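Local atomic coordinates of aldehyde dehydrogenase (PDB entry 6K10), a protein that oxidises the carotenoid aldehyde 4,4'-diaponeurosporen-4-al to 4,4'-diaponeurosporenoic acid with NAD+, a step in staphyloxanthin biosynthesis. Residues K42-Y47 / G72-S77; L127-L132 / R159-T164; I144-S147 / V153-V156. The protein carries 1 engineered substitution. All blocks are in the same frame, centred on the assembly; numbering follows the deposited sequence.

The three contacts show how helices are packed against a sheet in which strands 104-118, 141-145 and 170-172 run parallel. Contact 1 comes first along the chain and joins helices 30-46 and 63-89. Contact 2 then ties helix 126-138 to helix 151-164, and contact 3 falls between the two halves of contact 2, where strand 141-145 turns into that same helix 151-164. Centres lie about 10 Å apart for contacts 1 and 2, 8 Å for contacts 2 and 3, and 16 Å for contacts 1 and 3. Contact 2 touches both others: Leu160 packs on Ala43 and Tyr47, Ser77 bonds Glu130, and helix 151-164 is shared with contact 3. All lie away from the predicted active-site residues.

Contact 1: residues K42-Y47 / G72-S77; sequences KAIKSY and GITLKS
Thr74 and Leu75 of helix 63-89 turn toward Ile44 of helix 30-46, and these three buried side chains form the centre of an antiparallel helix pair. The local axes come within 10.6 Å at 158° between their N-to-C directions. Ile73, first along the helix, packs on Phe464 of the second subunit instead. Thr74 offers its methyl: CG2 lies anti to the backbone N and meets Ile44 CD1 at 3.8 Å, the two side chains nearly perpendicular. Its hydroxyl has other work, with OG1 hydrogen-bonded to Glu70 O in the preceding turn and to Gln126 OE1. One residue on, Leu75 has the larger share of the interface, its close contacts all made by CD2. This methyl, Leu75 CD2, sits 3.9 Å from Ile44 CG2 and 4.0 Å from Ile44 CB, the two side chains lying alongside each other and pointing opposite ways. Leu75 CD2 also lies 4.1 Å from Lys45 CE, where the extended lysine chain passes obliquely along the exposed border of the pair. Beyond the apolar patch, Ser77 OG hydrogen-bonds Glu130 OE2 of helix 126-138. Across the helix pair itself aliphatic carbons do the touching: the threonine hydroxyl is bonded to Glu70 O and Gln126 OE1, leaving its methyl for the apolar interface, and the lysine meets the leucine through its methylenes, not its ammonium.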
ATOM      1  N   LYS A  42       7.905 -28.893   6.237  1.00 23.85           N
ATOM      2  CA  LYS A  42       8.737 -30.076   6.433  1.00 24.34           C
ATOM      3  C   LYS A  42      10.197 -29.695   6.618  1.00 24.72           C
ATOM      4  O   LYS A  42      10.907 -30.280   7.446  1.00 23.60           O
ATOM      5  CB  LYS A  42       8.579 -31.016   5.236  1.00 27.54           C
ATOM      6  CG  LYS A  42       9.745 -31.969   5.024  1.00 32.23           C
ATOM      7  CD  LYS A  42       9.496 -32.896   3.845  1.00 38.49           C
ATOM      8  CE  LYS A  42      10.801 -33.450   3.293  1.00 42.04           C
ATOM      9  NZ  LYS A  42      10.569 -34.320   2.107  1.00 45.21           N
ATOM     10  N   ALA A  43      10.654 -28.701   5.865  1.00 25.29           N
ATOM     11  CA  ALA A  43      12.053 -28.304   5.910  1.00 24.57           C
ATOM     12  C   ALA A  43      12.409 -27.654   7.246  1.00 22.65           C
ATOM     13  O   ALA A  43      13.471 -27.935   7.813  1.00 25.09           O
ATOM     14  CB  ALA A  43      12.332 -27.373   4.735  1.00 26.37           C
ATOM     15  N   ILE A  44      11.530 -26.793   7.768  1.00 20.34           N
ATOM     16  CA  ILE A  44      11.790 -26.150   9.056  1.00 22.90           C
ATOM     17  C   ILE A  44      11.829 -27.186  10.173  1.00 24.84           C
ATOM     18  O   ILE A  44      12.659 -27.107  11.088  1.00 22.52           O
ATOM     19  CB  ILE A  44      10.738 -25.057   9.326  1.00 22.44           C
ATOM     20  CG1 ILE A  44      10.879 -23.931   8.301  1.00 24.84           C
ATOM     21  CG2 ILE A  44      10.862 -24.514  10.749  1.00 21.52           C
ATOM     22  CD1 ILE A  44       9.792 -22.890   8.382  1.00 23.31           C
ATOM     23  N   LYS A  45      10.941 -28.180  10.111  1.00 25.77           N
ATOM     24  CA  LYS A  45      10.937 -29.230  11.125  1.00 26.96           C
ATOM     25  C   LYS A  45      12.216 -30.053  11.069  1.00 25.46           C
ATOM     26  O   LYS A  45      12.790 -30.395  12.110  1.00 26.82           O
ATOM     27  CB  LYS A  45       9.715 -30.128  10.943  1.00 29.10           C
ATOM     28  CG  LYS A  45       8.401 -29.461  11.296  1.00 30.08           C
ATOM     29  CD  LYS A  45       7.227 -30.276  10.785  1.00 31.54           C
ATOM     30  CE  LYS A  45       5.965 -29.435  10.705  1.00 34.98           C
ATOM     31  NZ  LYS A  45       4.734 -30.271  10.734  1.00 35.00           N
ATOM     32  N   SER A  46      12.678 -30.380   9.860  1.00 24.89           N
ATOM     33  CA  SER A  46      13.913 -31.143   9.721  1.00 25.08           C
ATOM     34  C   SER A  46      15.104 -30.386  10.292  1.00 27.91           C
ATOM     35  O   SER A  46      16.044 -31.001  10.809  1.00 29.09           O
ATOM     36  CB  SER A  46      14.154 -31.480   8.249  1.00 28.33           C
ATOM     37  OG  SER A  46      13.005 -32.079   7.676  1.00 31.11           O
ATOM     38  N   TYR A  47      15.075 -29.058  10.223  1.00 25.29           N
ATOM     39  CA  TYR A  47      16.173 -28.214  10.670  1.00 27.29           C
ATOM     40  C   TYR A  47      15.919 -27.581  12.028  1.00 28.60           C
ATOM     41  O   TYR A  47      16.680 -26.697  12.433  1.00 25.02           O
ATOM     42  CB  TYR A  47      16.429 -27.121   9.639  1.00 28.00           C
ATOM     43  CG  TYR A  47      17.294 -27.542   8.482  1.00 31.16           C
ATOM     44  CD1 TYR A  47      16.794 -28.365   7.485  1.00 34.49           C
ATOM     45  CD2 TYR A  47      18.592 -27.071   8.353  1.00 36.62           C
ATOM     46  CE1 TYR A  47      17.570 -28.732   6.407  1.00 36.43           C
ATOM     47  CE2 TYR A  47      19.376 -27.432   7.282  1.00 38.66           C
ATOM     48  CZ  TYR A  47      18.860 -28.263   6.311  1.00 40.05           C
ATOM     49  OH  TYR A  47      19.643 -28.624   5.240  1.00 44.22           O
ATOM     50  N   GLY A  72       8.007 -21.742  16.109  1.00 22.95           N
ATOM     51  CA  GLY A  72       6.634 -22.201  16.247  1.00 22.81           C
ATOM     52  C   GLY A  72       5.635 -21.283  15.572  1.00 27.13           C
ATOM     53  O   GLY A  72       4.691 -21.744  14.926  1.00 28.55           O
ATOM     54  N   ILE A  73       5.830 -19.971  15.713  1.00 25.71           N
ATOM     55  CA  ILE A  73       4.919 -19.016  15.096  1.00 24.31           C
ATOM     56  C   ILE A  73       4.983 -19.114  13.576  1.00 21.58           C
ATOM     57  O   ILE A  73       3.979 -18.886  12.889  1.00 23.55           O
ATOM     58  CB  ILE A  73       5.233 -17.594  15.602  1.00 31.36           C
ATOM     59  CG1 ILE A  73       4.207 -16.587  15.085  1.00 35.62           C
ATOM     60  CG2 ILE A  73       6.644 -17.178  15.214  1.00 31.40           C
ATOM     61  CD1 ILE A  73       4.111 -15.344  15.938  1.00 36.83           C
ATOM     62  N   THR A  74       6.147 -19.472  13.027  1.00 20.06           N
ATOM     63  CA  THR A  74       6.271 -19.640  11.582  1.00 20.51           C
ATOM     64  C   THR A  74       5.559 -20.904  11.116  1.00 23.40           C
ATOM     65  O   THR A  74       4.820 -20.881  10.126  1.00 26.55           O
ATOM     66  CB  THR A  74       7.747 -19.672  11.186  1.00 22.91           C
ATOM     67  OG1 THR A  74       8.362 -18.429  11.546  1.00 23.25           O
ATOM     68  CG2 THR A  74       7.903 -19.894   9.685  1.00 25.35           C
ATOM     69  N   LEU A  75       5.771 -22.018  11.822  1.00 23.09           N
ATOM     70  CA  LEU A  75       5.076 -23.256  11.487  1.00 24.67           C
ATOM     71  C   LEU A  75       3.567 -23.063  11.532  1.00 23.81           C
ATOM     72  O   LEU A  75       2.842 -23.524  10.641  1.00 26.74           O
ATOM     73  CB  LEU A  75       5.501 -24.369  12.446  1.00 21.82           C
ATOM     74  CG  LEU A  75       6.931 -24.886  12.291  1.00 24.44           C
ATOM     75  CD1 LEU A  75       7.231 -25.918  13.364  1.00 26.80           C
ATOM     76  CD2 LEU A  75       7.135 -25.476  10.905  1.00 23.37           C
ATOM     77  N   LYS A  76       3.077 -22.375  12.565  1.00 23.41           N
ATOM     78  CA  LYS A  76       1.649 -22.097  12.663  1.00 24.81           C
ATOM     79  C   LYS A  76       1.171 -21.247  11.492  1.00 25.00           C
ATOM     80  O   LYS A  76       0.080 -21.475  10.954  1.00 26.45           O
ATOM     81  CB  LYS A  76       1.348 -21.404  13.992  1.00 26.61           C
ATOM     82  CG  LYS A  76      -0.128 -21.314  14.329  1.00 28.49           C
ATOM     83  N   SER A  77       1.975 -20.265  11.077  1.00 25.03           N
ATOM     84  CA  SER A  77       1.578 -19.404   9.967  1.00 24.81           C
ATOM     85  C   SER A  77       1.548 -20.169   8.648  1.00 22.57           C
ATOM     86  O   SER A  77       0.641 -19.966   7.832  1.00 22.23           O
ATOM     87  CB  SER A  77       2.519 -18.202   9.875  1.00 26.57           C
ATOM     88  OG  SER A  77       2.116 -17.315   8.848  1.00 29.49           O
TER

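Contact 2: residues L127-L132 / R159-T164; sequences LVFEPL and RLINET
Phe129 and Ile161 approach from opposite directions to carry most of this buried contact between helices 126-138 and 151-164. The principal touch is from Phe129 CE1 to Ile161 CD1, 3.9 Å. Leu160 adds a looser one, its CD1 standing 4.3 Å from Phe129 CZ; both methyls reach the ring obliquely. Ile161 CD1 also meets Leu132 CD2 at 4.3 Å, so this one methyl touches side chains from two successive turns of the opposite helix. The isoleucine chain is bent at chi2 rather than extended where it meets them. Within its own helix the phenyl ring is flanked on one face by Val128 CG1, which lies 3.7 Å above the plane and toward the rim. Phe125, in the loop before the helix, meets the same ring, with the planes at about 35°.

The axes are 13.6 Å apart at the segments and inclined by 40°, so long side chains span the gap. Both helices lie over the sheet of a Rossmann-like coenzyme-binding domain, as in other aldehyde dehydrogenases: Leu132 and Ile161 each rest on Ile170 of strand 170-172, and Leu132 also reaches strand 141-145.

Polar bonds take no part in the touch between the helices. Thr164 OG1 donates a hydrogen bond to Leu160 O one turn back, 2.6 Å away and tilted 21° from the carbonyl plane. Helix 126-138 is kinked at Pro131, whose N carries no hydrogen to bond the turn before. Beside it, the buried carboxylate of Glu130 accepts a hydrogen bond at OE1 from Ser427 OG.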
ATOM      1  N   LEU A 127      11.617 -13.014  10.731  1.00 20.46           N
ATOM      2  CA  LEU A 127      11.510 -11.898   9.800  1.00 20.37           C
ATOM      3  C   LEU A 127      11.956 -12.253   8.389  1.00 22.74           C
ATOM      4  O   LEU A 127      11.784 -11.434   7.483  1.00 22.66           O
ATOM      5  CB  LEU A 127      12.289 -10.698  10.334  1.00 19.42           C
ATOM      6  CG  LEU A 127      11.734 -10.189  11.670  1.00 19.25           C
ATOM      7  CD1 LEU A 127      12.690  -9.214  12.339  1.00 20.57           C
ATOM      8  CD2 LEU A 127      10.369  -9.548  11.464  1.00 18.96           C
ATOM      9  N   VAL A 128      12.526 -13.434   8.184  1.00 21.41           N
ATOM     10  CA  VAL A 128      12.667 -13.982   6.839  1.00 21.03           C
ATOM     11  C   VAL A 128      11.405 -14.721   6.408  1.00 21.18           C
ATOM     12  O   VAL A 128      10.886 -14.499   5.309  1.00 21.63           O
ATOM     13  CB  VAL A 128      13.909 -14.901   6.757  1.00 20.77           C
ATOM     14  CG1 VAL A 128      13.814 -15.817   5.538  1.00 24.29           C
ATOM     15  CG2 VAL A 128      15.191 -14.090   6.686  1.00 20.72           C
ATOM     16  N   PHE A 129      10.870 -15.580   7.279  1.00 19.71           N
ATOM     17  CA  PHE A 129       9.912 -16.573   6.806  1.00 21.54           C
ATOM     18  C   PHE A 129       8.458 -16.126   6.874  1.00 20.15           C
ATOM     19  O   PHE A 129       7.651 -16.583   6.055  1.00 21.59           O
ATOM     20  CB  PHE A 129      10.120 -17.889   7.559  1.00 22.14           C
ATOM     21  CG  PHE A 129      11.353 -18.638   7.114  1.00 23.05           C
ATOM     22  CD1 PHE A 129      11.293 -19.459   6.005  1.00 25.58           C
ATOM     23  CD2 PHE A 129      12.562 -18.504   7.773  1.00 22.38           C
ATOM     24  CE1 PHE A 129      12.405 -20.140   5.563  1.00 28.45           C
ATOM     25  CE2 PHE A 129      13.682 -19.185   7.331  1.00 27.04           C
ATOM     26  CZ  PHE A 129      13.604 -20.008   6.226  1.00 27.66           C
ATOM     27  N   GLU A 130       8.087 -15.231   7.802  1.00 22.55           N
ATOM     28  CA  GLU A 130       6.725 -14.708   7.750  1.00 19.42           C
ATOM     29  C   GLU A 130       6.472 -13.901   6.472  1.00 21.50           C
ATOM     30  O   GLU A 130       5.435 -14.122   5.827  1.00 24.23           O
ATOM     31  CB  GLU A 130       6.399 -13.911   9.017  1.00 23.44           C
ATOM     32  CG  GLU A 130       5.005 -13.301   8.985  1.00 25.51           C
ATOM     33  CD  GLU A 130       3.922 -14.324   8.654  1.00 30.48           C
ATOM     34  OE1 GLU A 130       2.991 -13.984   7.889  1.00 30.08           O
ATOM     35  OE2 GLU A 130       3.994 -15.467   9.154  1.00 30.61           O
ATOM     36  N   PRO A 131       7.358 -12.990   6.045  1.00 20.87           N
ATOM     37  CA  PRO A 131       7.168 -12.429   4.693  1.00 22.64           C
ATOM     38  C   PRO A 131       7.190 -13.483   3.603  1.00 22.59           C
ATOM     39  O   PRO A 131       6.371 -13.423   2.674  1.00 21.19           O
ATOM     40  CB  PRO A 131       8.330 -11.434   4.545  1.00 22.36           C
ATOM     41  CG  PRO A 131       8.813 -11.179   5.904  1.00 25.90           C
ATOM     42  CD  PRO A 131       8.530 -12.400   6.716  1.00 24.01           C
ATOM     43  N   LEU A 132       8.095 -14.461   3.700  1.00 20.60           N
ATOM     44  CA  LEU A 132       8.216 -15.472   2.652  1.00 20.43           C
ATOM     45  C   LEU A 132       6.920 -16.253   2.472  1.00 20.80           C
ATOM     46  O   LEU A 132       6.514 -16.543   1.339  1.00 21.13           O
ATOM     47  CB  LEU A 132       9.362 -16.428   2.973  1.00 20.97           C
ATOM     48  CG  LEU A 132       9.645 -17.468   1.886  1.00 23.46           C
ATOM     49  CD1 LEU A 132      10.175 -16.793   0.628  1.00 25.94           C
ATOM     50  CD2 LEU A 132      10.603 -18.544   2.375  1.00 22.31           C
ATOM     51  N   ARG A 159      21.096 -22.941   3.931  1.00 24.47           N
ATOM     52  CA  ARG A 159      21.107 -24.394   3.773  1.00 27.21           C
ATOM     53  C   ARG A 159      19.694 -24.931   3.597  1.00 29.97           C
ATOM     54  O   ARG A 159      19.406 -25.673   2.649  1.00 28.32           O
ATOM     55  CB  ARG A 159      21.765 -25.045   4.991  1.00 27.56           C
ATOM     56  CG  ARG A 159      23.280 -24.967   5.030  1.00 34.59           C
ATOM     57  CD  ARG A 159      23.845 -26.042   5.954  1.00 41.21           C
ATOM     58  NE  ARG A 159      24.066 -25.554   7.314  1.00 44.58           N
ATOM     59  CZ  ARG A 159      23.493 -26.068   8.399  1.00 47.34           C
ATOM     60  NH1 ARG A 159      23.756 -25.560   9.594  1.00 46.28           N
ATOM     61  NH2 ARG A 159      22.653 -27.088   8.290  1.00 48.99           N
ATOM     62  N   LEU A 160      18.801 -24.561   4.516  1.00 26.72           N
ATOM     63  CA  LEU A 160      17.414 -25.007   4.471  1.00 26.95           C
ATOM     64  C   LEU A 160      16.778 -24.710   3.119  1.00 27.74           C
ATOM     65  O   LEU A 160      16.169 -25.587   2.494  1.00 26.77           O
ATOM     66  CB  LEU A 160      16.640 -24.326   5.605  1.00 30.65           C
ATOM     67  CG  LEU A 160      15.204 -24.749   5.888  1.00 34.78           C
ATOM     68  CD1 LEU A 160      14.171 -24.058   4.998  1.00 34.29           C
ATOM     69  CD2 LEU A 160      15.199 -26.221   5.662  1.00 37.94           C
ATOM     70  N   ILE A 161      16.915 -23.471   2.653  1.00 27.74           N
ATOM     71  CA  ILE A 161      16.270 -23.063   1.409  1.00 26.46           C
ATOM     72  C   ILE A 161      16.870 -23.809   0.224  1.00 27.24           C
ATOM     73  O   ILE A 161      16.148 -24.357  -0.616  1.00 24.94           O
ATOM     74  CB  ILE A 161      16.379 -21.539   1.230  1.00 24.11           C
ATOM     75  CG1 ILE A 161      15.508 -20.818   2.264  1.00 26.30           C
ATOM     76  CG2 ILE A 161      16.012 -21.140  -0.190  1.00 24.08           C
ATOM     77  CD1 ILE A 161      14.024 -21.071   2.102  1.00 27.37           C
ATOM     78  N   ASN A 162      18.203 -23.845   0.142  1.00 25.53           N
ATOM     79  CA  ASN A 162      18.859 -24.426  -1.028  1.00 29.16           C
ATOM     80  C   ASN A 162      18.610 -25.924  -1.143  1.00 32.79           C
ATOM     81  O   ASN A 162      18.569 -26.461  -2.255  1.00 32.90           O
ATOM     82  CB  ASN A 162      20.362 -24.146  -0.986  1.00 26.37           C
ATOM     83  CG  ASN A 162      20.697 -22.716  -1.354  1.00 27.28           C
ATOM     84  OD1 ASN A 162      21.791 -22.231  -1.066  1.00 26.09           O
ATOM     85  ND2 ASN A 162      19.758 -22.034  -2.000  1.00 27.14           N
ATOM     86  N   GLU A 163      18.454 -26.617  -0.022  1.00 28.09           N
ATOM     87  CA  GLU A 163      18.215 -28.051  -0.069  1.00 33.37           C
ATOM     88  C   GLU A 163      16.737 -28.392  -0.215  1.00 32.81           C
ATOM     89  O   GLU A 163      16.401 -29.573  -0.354  1.00 35.98           O
ATOM     90  CB  GLU A 163      18.810 -28.713   1.178  1.00 40.39           C
ATOM     91  CG  GLU A 163      20.313 -28.456   1.287  1.00 46.61           C
ATOM     92  CD  GLU A 163      21.031 -29.410   2.217  1.00 51.83           C
ATOM     93  OE1 GLU A 163      20.729 -30.621   2.191  1.00 54.59           O
ATOM     94  OE2 GLU A 163      21.918 -28.942   2.963  1.00 51.91           O
ATOM     95  N   THR A 164      15.861 -27.388  -0.225  1.00 30.23           N
ATOM     96  CA  THR A 164      14.423 -27.587  -0.370  1.00 29.73           C
ATOM     97  C   THR A 164      13.860 -27.062  -1.684  1.00 30.60           C
ATOM     98  O   THR A 164      12.991 -27.708  -2.272  1.00 33.76           O
ATOM     99  CB  THR A 164      13.678 -26.924   0.797  1.00 28.69           C
ATOM    100  OG1 THR A 164      14.268 -27.333   2.037  1.00 27.98           O
ATOM    101  CG2 THR A 164      12.211 -27.324   0.792  1.00 28.62           C
TER

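Contact 3: residues I144-S147 / V153-V156; sequences IKPS and VARV
Pro146 and Ala154 bring the two backbones together, their CA atoms 5.8 Å apart, where the chain leaves strand 141-145 and comes back as helix 151-164. The first segment stays extended past the end of the strand, through Pro146 and Ser147, while the second is regular helix. Only five residues separate them, so the turn is tight and the helix lies close to the strand's exit.

The side-chain contact is compact because Ala154 projects no more than a methyl. Ala154 CB sits 3.9 Å from Pro146 CG and 4.2 Å from Pro146 CB, and so meets the pyrrolidine ring at its CB-CG bond. The same methyl, Ala154 CB, lies 3.5 Å from Ser147 O, so it touches both a ring and a peptide oxygen of the exit loop. Ser147 contributes through its backbone here; its hydroxyl instead accepts from Leu149 N, the bond pattern of an ST turn, at the bend of the chain toward the helix. Lys145, the last residue of the strand, adds a bond within the first segment. Its chain folds back at chi2 (-88°), and Lys145 NZ donates to Pro146 O over 2.9 Å, well above the carbonyl plane (46° out of it); a weak further bond runs to Gly175 O. On the helix, Val153 N is hydrogen-bonded to Asp58 OD2 of helix 48-59, and the valine side chain packs on that same helix.

Strand 141-145, helix 151-164 and strand 170-172 together make a beta-alpha-beta crossover between parallel neighbours, with Pro146 also resting on Val172. Such a unit is the building block of Rossmann-type sheets, consistent with the NAD-binding domain of the aldehyde dehydrogenase family.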
ATOM      1  N   ILE A 144      16.035 -13.750  -0.904  1.00 21.54           N
ATOM      2  CA  ILE A 144      16.102 -13.413   0.512  1.00 22.19           C
ATOM      3  C   ILE A 144      17.505 -12.919   0.830  1.00 20.22           C
ATOM      4  O   ILE A 144      18.495 -13.538   0.422  1.00 23.14           O
ATOM      5  CB  ILE A 144      15.738 -14.618   1.397  1.00 22.29           C
ATOM      6  CG1 ILE A 144      14.341 -15.138   1.054  1.00 24.41           C
ATOM      7  CG2 ILE A 144      15.827 -14.251   2.871  1.00 22.18           C
ATOM      8  CD1 ILE A 144      14.088 -16.549   1.543  1.00 23.09           C
ATOM      9  N   LYS A 145      17.586 -11.810   1.558  1.00 21.49           N
ATOM     10  CA  LYS A 145      18.855 -11.296   2.068  1.00 23.01           C
ATOM     11  C   LYS A 145      18.764 -11.238   3.586  1.00 22.88           C
ATOM     12  O   LYS A 145      18.199 -10.278   4.144  1.00 22.97           O
ATOM     13  CB  LYS A 145      19.169  -9.921   1.478  1.00 27.50           C
ATOM     14  CG  LYS A 145      20.602  -9.456   1.693  1.00 33.15           C
ATOM     15  CD  LYS A 145      20.740  -8.718   3.010  1.00 37.37           C
ATOM     16  CE  LYS A 145      22.141  -8.839   3.562  1.00 39.60           C
ATOM     17  NZ  LYS A 145      22.199  -8.400   4.982  1.00 37.73           N
ATOM     18  N   PRO A 146      19.282 -12.235   4.294  1.00 23.27           N
ATOM     19  CA  PRO A 146      19.225 -12.234   5.757  1.00 21.69           C
ATOM     20  C   PRO A 146      20.382 -11.448   6.361  1.00 24.02           C
ATOM     21  O   PRO A 146      21.362 -11.112   5.693  1.00 24.71           O
ATOM     22  CB  PRO A 146      19.336 -13.725   6.100  1.00 22.64           C
ATOM     23  CG  PRO A 146      20.206 -14.269   5.013  1.00 23.40           C
ATOM     24  CD  PRO A 146      19.882 -13.472   3.765  1.00 23.28           C
ATOM     25  N   SER A 147      20.252 -11.169   7.656  1.00 22.46           N
ATOM     26  CA  SER A 147      21.274 -10.417   8.369  1.00 22.91           C
ATOM     27  C   SER A 147      22.549 -11.240   8.507  1.00 23.19           C
ATOM     28  O   SER A 147      22.505 -12.420   8.868  1.00 20.39           O
ATOM     29  CB  SER A 147      20.765 -10.012   9.750  1.00 24.02           C
ATOM     30  OG  SER A 147      21.786  -9.392  10.515  1.00 24.05           O
ATOM     31  N   VAL A 153      22.630 -18.198  11.922  1.00 22.59           N
ATOM     32  CA  VAL A 153      21.229 -18.249  11.514  1.00 22.84           C
ATOM     33  C   VAL A 153      21.109 -18.078  10.005  1.00 26.10           C
ATOM     34  O   VAL A 153      20.358 -18.800   9.339  1.00 26.58           O
ATOM     35  CB  VAL A 153      20.412 -17.184  12.266  1.00 23.77           C
ATOM     36  CG1 VAL A 153      18.947 -17.269  11.865  1.00 22.91           C
ATOM     37  CG2 VAL A 153      20.571 -17.355  13.770  1.00 22.54           C
ATOM     38  N   ALA A 154      21.850 -17.116   9.445  1.00 21.77           N
ATOM     39  CA  ALA A 154      21.794 -16.877   8.006  1.00 21.79           C
ATOM     40  C   ALA A 154      22.194 -18.119   7.220  1.00 23.37           C
ATOM     41  O   ALA A 154      21.557 -18.461   6.216  1.00 24.59           O
ATOM     42  CB  ALA A 154      22.694 -15.696   7.635  1.00 20.01           C
ATOM     43  N   ARG A 155      23.246 -18.812   7.664  1.00 24.41           N
ATOM     44  CA  ARG A 155      23.696 -20.013   6.966  1.00 24.80           C
ATOM     45  C   ARG A 155      22.678 -21.138   7.075  1.00 24.66           C
ATOM     46  O   ARG A 155      22.450 -21.874   6.107  1.00 25.37           O
ATOM     47  CB  ARG A 155      25.045 -20.478   7.514  1.00 29.63           C
ATOM     48  CG  ARG A 155      25.612 -21.709   6.807  1.00 37.89           C
ATOM     49  CD  ARG A 155      25.533 -21.589   5.287  1.00 42.81           C
ATOM     50  NE  ARG A 155      26.330 -20.478   4.771  1.00 45.73           N
ATOM     51  CZ  ARG A 155      27.658 -20.420   4.784  1.00 48.83           C
ATOM     52  NH1 ARG A 155      28.255 -19.354   4.273  1.00 50.27           N
ATOM     53  NH2 ARG A 155      28.371 -21.415   5.297  1.00 48.55           N
ATOM     54  N   VAL A 156      22.110 -21.330   8.264  1.00 26.22           N
ATOM     55  CA  VAL A 156      21.077 -22.346   8.427  1.00 29.28           C
ATOM     56  C   VAL A 156      19.905 -22.050   7.504  1.00 24.29           C
ATOM     57  O   VAL A 156      19.326 -22.958   6.898  1.00 24.21           O
ATOM     58  CB  VAL A 156      20.640 -22.431   9.901  1.00 30.72           C
ATOM     59  CG1 VAL A 156      19.373 -23.256  10.034  1.00 33.29           C
ATOM     60  CG2 VAL A 156      21.756 -23.022  10.746  1.00 28.02           C
TER